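PDB 4MXN: uncharacterized protein from Parabacteroides merdae, which is probably a glycosyl hydrolase of family 28, a family of pectin-degrading enzymes, although its own substrate has not been established. Local coordinates for residues I201-N215 with A224-P238. Numbering follows the deposited sequence. Where two conformers were deposited one is given.
Sequences ISGCDGVKMTDCYFN and AGTSRNLIFTNCITP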
loop_
_atom_site.group_PDB
_atom_site.type_symbol
_atom_site.label_atom_id
_atom_site.label_comp_id
_atom_site.label_asym_id
_atom_site.label_seq_id
_atom_site.Cartn_x
_atom_site.Cartn_y
_atom_site.Cartn_z
ATOM N N ILE A 201 13.113 -0.633 2.156
ATOM C CA ILE A 201 13.392 0.555 2.982
ATOM C C ILE A 201 14.709 1.183 2.508
ATOM O O ILE A 201 15.716 0.479 2.330
ATOM C CB ILE A 201 13.409 0.257 4.527
ATOM C CG1 ILE A 201 12.070 -0.350 5.025
ATOM C CG2 ILE A 201 13.746 1.520 5.345
ATOM C CD1 ILE A 201 12.061 -0.916 6.483
ATOM N N SER A 202 14.698 2.502 2.304
ATOM C CA SER A 202 15.885 3.265 1.906
ATOM C C SER A 202 15.774 4.692 2.418
ATOM O O SER A 202 14.685 5.273 2.366
ATOM C CB SER A 202 16.088 3.249 0.391
ATOM O OG SER A 202 15.084 3.968 -0.301
ATOM N N GLY A 203 16.901 5.220 2.902
ATOM C CA GLY A 203 17.059 6.577 3.411
ATOM C C GLY A 203 16.068 7.057 4.459
ATOM O O GLY A 203 15.833 8.262 4.559
ATOM N N CYS A 204 15.490 6.141 5.250
ATOM C CA CYS A 204 14.517 6.526 6.270
ATOM C C CYS A 204 15.199 6.921 7.579
ATOM O O CYS A 204 16.343 6.534 7.853
ATOM C CB CYS A 204 13.501 5.412 6.501
ATOM S SG CYS A 204 12.392 5.109 5.108
ATOM N N ASP A 205 14.487 7.703 8.396
ATOM C CA ASP A 205 14.976 8.086 9.710
ATOM C C ASP A 205 13.836 7.892 10.700
ATOM O O ASP A 205 12.915 8.706 10.764
ATOM C CB ASP A 205 15.538 9.530 9.733
ATOM C CG ASP A 205 15.971 10.042 11.104
ATOM O OD1 ASP A 205 16.092 9.216 12.051
ATOM O OD2 ASP A 205 16.136 11.265 11.248
ATOM N N GLY A 206 13.932 6.824 11.481
ATOM C CA GLY A 206 12.938 6.498 12.497
ATOM C C GLY A 206 11.844 5.639 11.895
ATOM O O GLY A 206 10.886 6.153 11.306
ATOM N N VAL A 207 12.038 4.318 11.944
ATOM C CA VAL A 207 11.062 3.338 11.459
ATOM C C VAL A 207 10.912 2.311 12.555
ATOM O O VAL A 207 11.880 1.613 12.886
ATOM C CB VAL A 207 11.379 2.706 10.072
ATOM C CG1 VAL A 207 10.292 1.707 9.657
ATOM C CG2 VAL A 207 11.550 3.783 8.995
ATOM N N LYS A 208 9.708 2.249 13.150
ATOM C CA LYS A 208 9.442 1.293 14.212
ATOM C C LYS A 208 8.430 0.290 13.713
ATOM O O LYS A 208 7.268 0.645 13.493
ATOM C CB LYS A 208 8.974 1.978 15.513
ATOM C CG LYS A 208 10.014 2.849 16.195
ATOM C CD LYS A 208 9.572 3.140 17.626
ATOM C CE LYS A 208 10.514 4.041 18.371
ATOM N NZ LYS A 208 10.290 3.960 19.843
HETATM N N MSE A 209 8.869 -0.963 13.544
HETATM C CA MSE A 209 8.006 -2.044 13.073
HETATM C C MSE A 209 7.788 -3.031 14.217
HETATM O O MSE A 209 8.766 -3.558 14.756
HETATM C CB MSE A 209 8.611 -2.728 11.835
HETATM C CG MSE A 209 7.589 -3.524 11.052
HETATM SE SE MSE A 209 8.125 -4.023 9.251
HETATM C CE MSE A 209 8.173 -2.274 8.413
ATOM N N THR A 210 6.507 -3.242 14.615
ATOM C CA THR A 210 6.149 -4.103 15.747
ATOM C C THR A 210 5.006 -5.063 15.416
ATOM O O THR A 210 4.016 -4.661 14.802
ATOM C CB THR A 210 5.760 -3.200 16.935
ATOM O OG1 THR A 210 6.750 -2.187 17.078
ATOM C CG2 THR A 210 5.619 -3.963 18.266
ATOM N N ASP A 211 5.146 -6.331 15.850
ATOM C CA ASP A 211 4.130 -7.392 15.712
ATOM C C ASP A 211 3.700 -7.597 14.259
ATOM O O ASP A 211 2.513 -7.786 13.963
ATOM C CB ASP A 211 2.893 -7.093 16.595
ATOM C CG ASP A 211 3.220 -7.017 18.067
ATOM O OD1 ASP A 211 4.019 -7.843 18.536
ATOM O OD2 ASP A 211 2.730 -6.094 18.730
ATOM N N CYS A 212 4.662 -7.574 13.354
ATOM C CA CYS A 212 4.339 -7.793 11.948
ATOM C C CYS A 212 4.597 -9.235 11.566
ATOM O O CYS A 212 5.553 -9.848 12.050
ATOM C CB CYS A 212 5.099 -6.807 11.070
ATOM S SG CYS A 212 4.560 -5.099 11.319
ATOM N N TYR A 213 3.690 -9.800 10.749
ATOM C CA TYR A 213 3.790 -11.194 10.303
ATOM C C TYR A 213 3.992 -11.243 8.791
ATOM O O TYR A 213 3.288 -10.540 8.056
ATOM C CB TYR A 213 2.531 -12.003 10.712
ATOM C CG TYR A 213 2.632 -13.485 10.412
ATOM C CD1 TYR A 213 3.395 -14.327 11.212
ATOM C CD2 TYR A 213 1.951 -14.048 9.332
ATOM C CE1 TYR A 213 3.502 -15.689 10.933
ATOM C CE2 TYR A 213 2.043 -15.413 9.049
ATOM C CZ TYR A 213 2.830 -16.227 9.844
ATOM O OH TYR A 213 2.917 -17.562 9.539
ATOM N N PHE A 214 4.964 -12.053 8.333
ATOM C CA PHE A 214 5.255 -12.262 6.904
ATOM C C PHE A 214 4.990 -13.743 6.635
ATOM O O PHE A 214 5.666 -14.575 7.227
ATOM C CB PHE A 214 6.686 -11.827 6.568
ATOM C CG PHE A 214 6.974 -10.407 6.986
ATOM C CD1 PHE A 214 6.646 -9.338 6.153
ATOM C CD2 PHE A 214 7.523 -10.129 8.237
ATOM C CE1 PHE A 214 6.895 -8.026 6.552
ATOM C CE2 PHE A 214 7.784 -8.821 8.625
ATOM C CZ PHE A 214 7.462 -7.778 7.786
ATOM N N ASN A 215 3.948 -14.085 5.842
ATOM C CA ASN A 215 3.573 -15.494 5.671
ATOM C C ASN A 215 4.518 -16.313 4.719
ATOM O O ASN A 215 4.294 -17.516 4.519
ATOM C CB ASN A 215 2.113 -15.594 5.193
ATOM C CG ASN A 215 1.944 -15.502 3.701
ATOM O OD1 ASN A 215 2.801 -14.941 2.981
ATOM N ND2 ASN A 215 0.838 -16.061 3.206
ATOM N N ALA A 224 18.432 -0.701 1.405
ATOM C CA ALA A 224 19.547 -0.045 0.700
ATOM C C ALA A 224 20.709 0.221 1.660
ATOM O O ALA A 224 21.796 0.621 1.228
ATOM C CB ALA A 224 19.079 1.253 0.074
ATOM N N GLY A 225 20.467 -0.018 2.948
ATOM C CA GLY A 225 21.411 0.194 4.035
ATOM C C GLY A 225 21.713 1.660 4.287
ATOM O O GLY A 225 22.786 1.990 4.790
ATOM N N THR A 226 20.769 2.553 3.951
ATOM C CA THR A 226 20.944 4.003 4.103
ATOM C C THR A 226 19.960 4.597 5.142
ATOM O O THR A 226 19.826 5.825 5.220
ATOM C CB THR A 226 20.794 4.704 2.738
ATOM O OG1 THR A 226 19.510 4.399 2.182
ATOM C CG2 THR A 226 21.894 4.326 1.750
ATOM N N SER A 227 19.315 3.735 5.961
ATOM C CA SER A 227 18.355 4.184 6.968
ATOM C C SER A 227 18.938 4.153 8.385
ATOM O O SER A 227 19.939 3.474 8.637
ATOM C CB SER A 227 17.083 3.346 6.916
ATOM O OG SER A 227 16.435 3.460 5.660
ATOM N N ARG A 228 18.325 4.905 9.304
ATOM C CA ARG A 228 18.775 4.960 10.699
ATOM C C ARG A 228 17.574 4.930 11.633
ATOM O O ARG A 228 16.450 5.175 11.184
ATOM C CB ARG A 228 19.663 6.191 10.961
ATOM C CG ARG A 228 18.970 7.532 10.815
ATOM C CD ARG A 228 19.981 8.648 10.896
ATOM N NE ARG A 228 19.350 9.905 11.289
ATOM C CZ ARG A 228 19.743 11.105 10.876
ATOM N NH1 ARG A 228 20.762 11.225 10.034
ATOM N NH2 ARG A 228 19.116 12.194 11.296
ATOM N N ASN A 229 17.822 4.633 12.928
ATOM C CA ASN A 229 16.787 4.528 13.963
ATOM C C ASN A 229 15.674 3.535 13.527
ATOM O O ASN A 229 14.485 3.847 13.565
ATOM C CB ASN A 229 16.227 5.913 14.338
ATOM C CG ASN A 229 17.281 6.802 14.961
ATOM O OD1 ASN A 229 17.871 6.464 15.990
ATOM N ND2 ASN A 229 17.569 7.943 14.339
ATOM N N LEU A 230 16.092 2.339 13.097
ATOM C CA LEU A 230 15.202 1.244 12.719
ATOM C C LEU A 230 15.031 0.316 13.912
ATOM O O LEU A 230 16.039 -0.124 14.483
ATOM C CB LEU A 230 15.737 0.445 11.511
ATOM C CG LEU A 230 16.079 1.177 10.220
ATOM C CD1 LEU A 230 16.564 0.197 9.189
ATOM C CD2 LEU A 230 14.881 1.916 9.638
ATOM N N ILE A 231 13.781 0.062 14.332
ATOM C CA ILE A 231 13.506 -0.819 15.472
ATOM C C ILE A 231 12.452 -1.843 15.060
ATOM O O ILE A 231 11.303 -1.484 14.781
ATOM C CB ILE A 231 13.093 -0.064 16.776
ATOM C CG1 ILE A 231 14.158 0.991 17.203
ATOM C CG2 ILE A 231 12.805 -1.067 17.920
ATOM C CD1 ILE A 231 13.725 1.995 18.270
ATOM N N PHE A 232 12.847 -3.111 15.048
ATOM C CA PHE A 232 11.980 -4.241 14.719
ATOM C C PHE A 232 11.721 -5.030 15.992
ATOM O O PHE A 232 12.676 -5.511 16.611
ATOM C CB PHE A 232 12.621 -5.129 13.635
ATOM C CG PHE A 232 12.837 -4.454 12.303
ATOM C CD1 PHE A 232 13.989 -3.709 12.056
ATOM C CD2 PHE A 232 11.920 -4.609 11.276
ATOM C CE1 PHE A 232 14.192 -3.093 10.814
ATOM C CE2 PHE A 232 12.125 -4.000 10.034
ATOM C CZ PHE A 232 13.251 -3.232 9.819
ATOM N N THR A 233 10.442 -5.123 16.414
ATOM C CA THR A 233 10.052 -5.860 17.624
ATOM C C THR A 233 9.040 -6.911 17.236
ATOM O O THR A 233 7.986 -6.560 16.710
ATOM C CB THR A 233 9.477 -4.908 18.691
ATOM O OG1 THR A 233 10.405 -3.861 18.948
ATOM C CG2 THR A 233 9.083 -5.623 19.988
ATOM N N ASN A 234 9.342 -8.188 17.523
ATOM C CA ASN A 234 8.459 -9.323 17.242
ATOM C C ASN A 234 7.917 -9.293 15.769
ATOM O O ASN A 234 6.707 -9.395 15.532
ATOM C CB ASN A 234 7.303 -9.379 18.290
ATOM C CG ASN A 234 6.436 -10.610 18.186
ATOM O OD1 ASN A 234 6.911 -11.722 17.904
ATOM N ND2 ASN A 234 5.127 -10.418 18.304
ATOM N N CYS A 235 8.827 -9.121 14.796
ATOM C CA CYS A 235 8.494 -9.183 13.367
ATOM C C CYS A 235 9.042 -10.502 12.881
ATOM O O CYS A 235 10.249 -10.726 12.989
ATOM C CB CYS A 235 9.063 -7.990 12.609
ATOM S SG CYS A 235 8.349 -6.406 13.099
ATOM N N ILE A 236 8.154 -11.442 12.508
ATOM C CA ILE A 236 8.572 -12.816 12.216
ATOM C C ILE A 236 8.033 -13.403 10.898
ATOM O O ILE A 236 7.028 -12.943 10.367
ATOM C CB ILE A 236 8.143 -13.752 13.401
ATOM C CG1 ILE A 236 6.594 -13.744 13.618
ATOM C CG2 ILE A 236 8.896 -13.414 14.709
ATOM C CD1 ILE A 236 5.980 -15.057 14.158
ATOM N N THR A 237 8.700 -14.483 10.428
ATOM C CA THR A 237 8.305 -15.316 9.289
ATOM C C THR A 237 7.585 -16.577 9.884
ATOM O O THR A 237 7.640 -16.738 11.109
ATOM C CB THR A 237 9.514 -15.627 8.377
ATOM O OG1 THR A 237 10.649 -15.977 9.163
ATOM C CG2 THR A 237 9.851 -14.472 7.442
ATOM N N PRO A 238 6.905 -17.465 9.085
ATOM C CA PRO A 238 6.164 -18.604 9.672
ATOM C C PRO A 238 6.936 -19.514 10.642
ATOM O O PRO A 238 6.310 -20.104 11.526
ATOM C CB PRO A 238 5.744 -19.404 8.434
ATOM C CG PRO A 238 5.565 -18.409 7.411
ATOM C CD PRO A 238 6.690 -17.430 7.625
HETATM O O HOH W 1 17.941 1.476 4.271
HETATM O O HOH W 2 9.353 -1.930 17.447
#
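D205 reaches R228 and N229 across two neighbouring rungs of a right-handed parallel beta-helix, the fold of glycosyl hydrolase family 28. With CG anti to the backbone N (chi1 175°), the D205 carboxylate divides its oxygens: OD1 accepts a straight bond from N229 ND2 at 3.0 Å, nearly in the amide plane, while OD2 makes a salt bridge with R228 NH2, a weak and strongly bent hydrogen bond. With an alanine at D205, the poorly ordered R228 is likely to lose its charge partner and the N229 amide to be set free to turn. At the other corner, N234 ND2 meets the anti lone pair of D211 OD1 at 2.8 Å, the amide and carboxylate planes being 76° apart. N229 and N234 both have positive phi, which asparagine tolerates better than most residues.

Between these corners strands 205-210 and 230-233 run parallel, and the side chains of each register pair stack rung on rung. Inside, V207 and L230 lie side by side, pointing the same way, and L230 CD2 is the methyl that touches V207 CB, at 3.6 Å. The selenomethionine M209 crosses F232 obliquely, its CB 3.8 Å from F232 CD2; in the modelled conformer SE also lies obliquely to the ring. C235 SG, small enough to fit beside it, touches M209 CG. On the outer face T210 and T233 lie side by side: their beta-branched chains favour extended backbone, and each OG1 bonds to one shared water. At the turn before strand 205-210, S227 OG accepts the N-H of C204 at 2.9 Å, and T226 OG1 takes that of G203 at 2.8 Å.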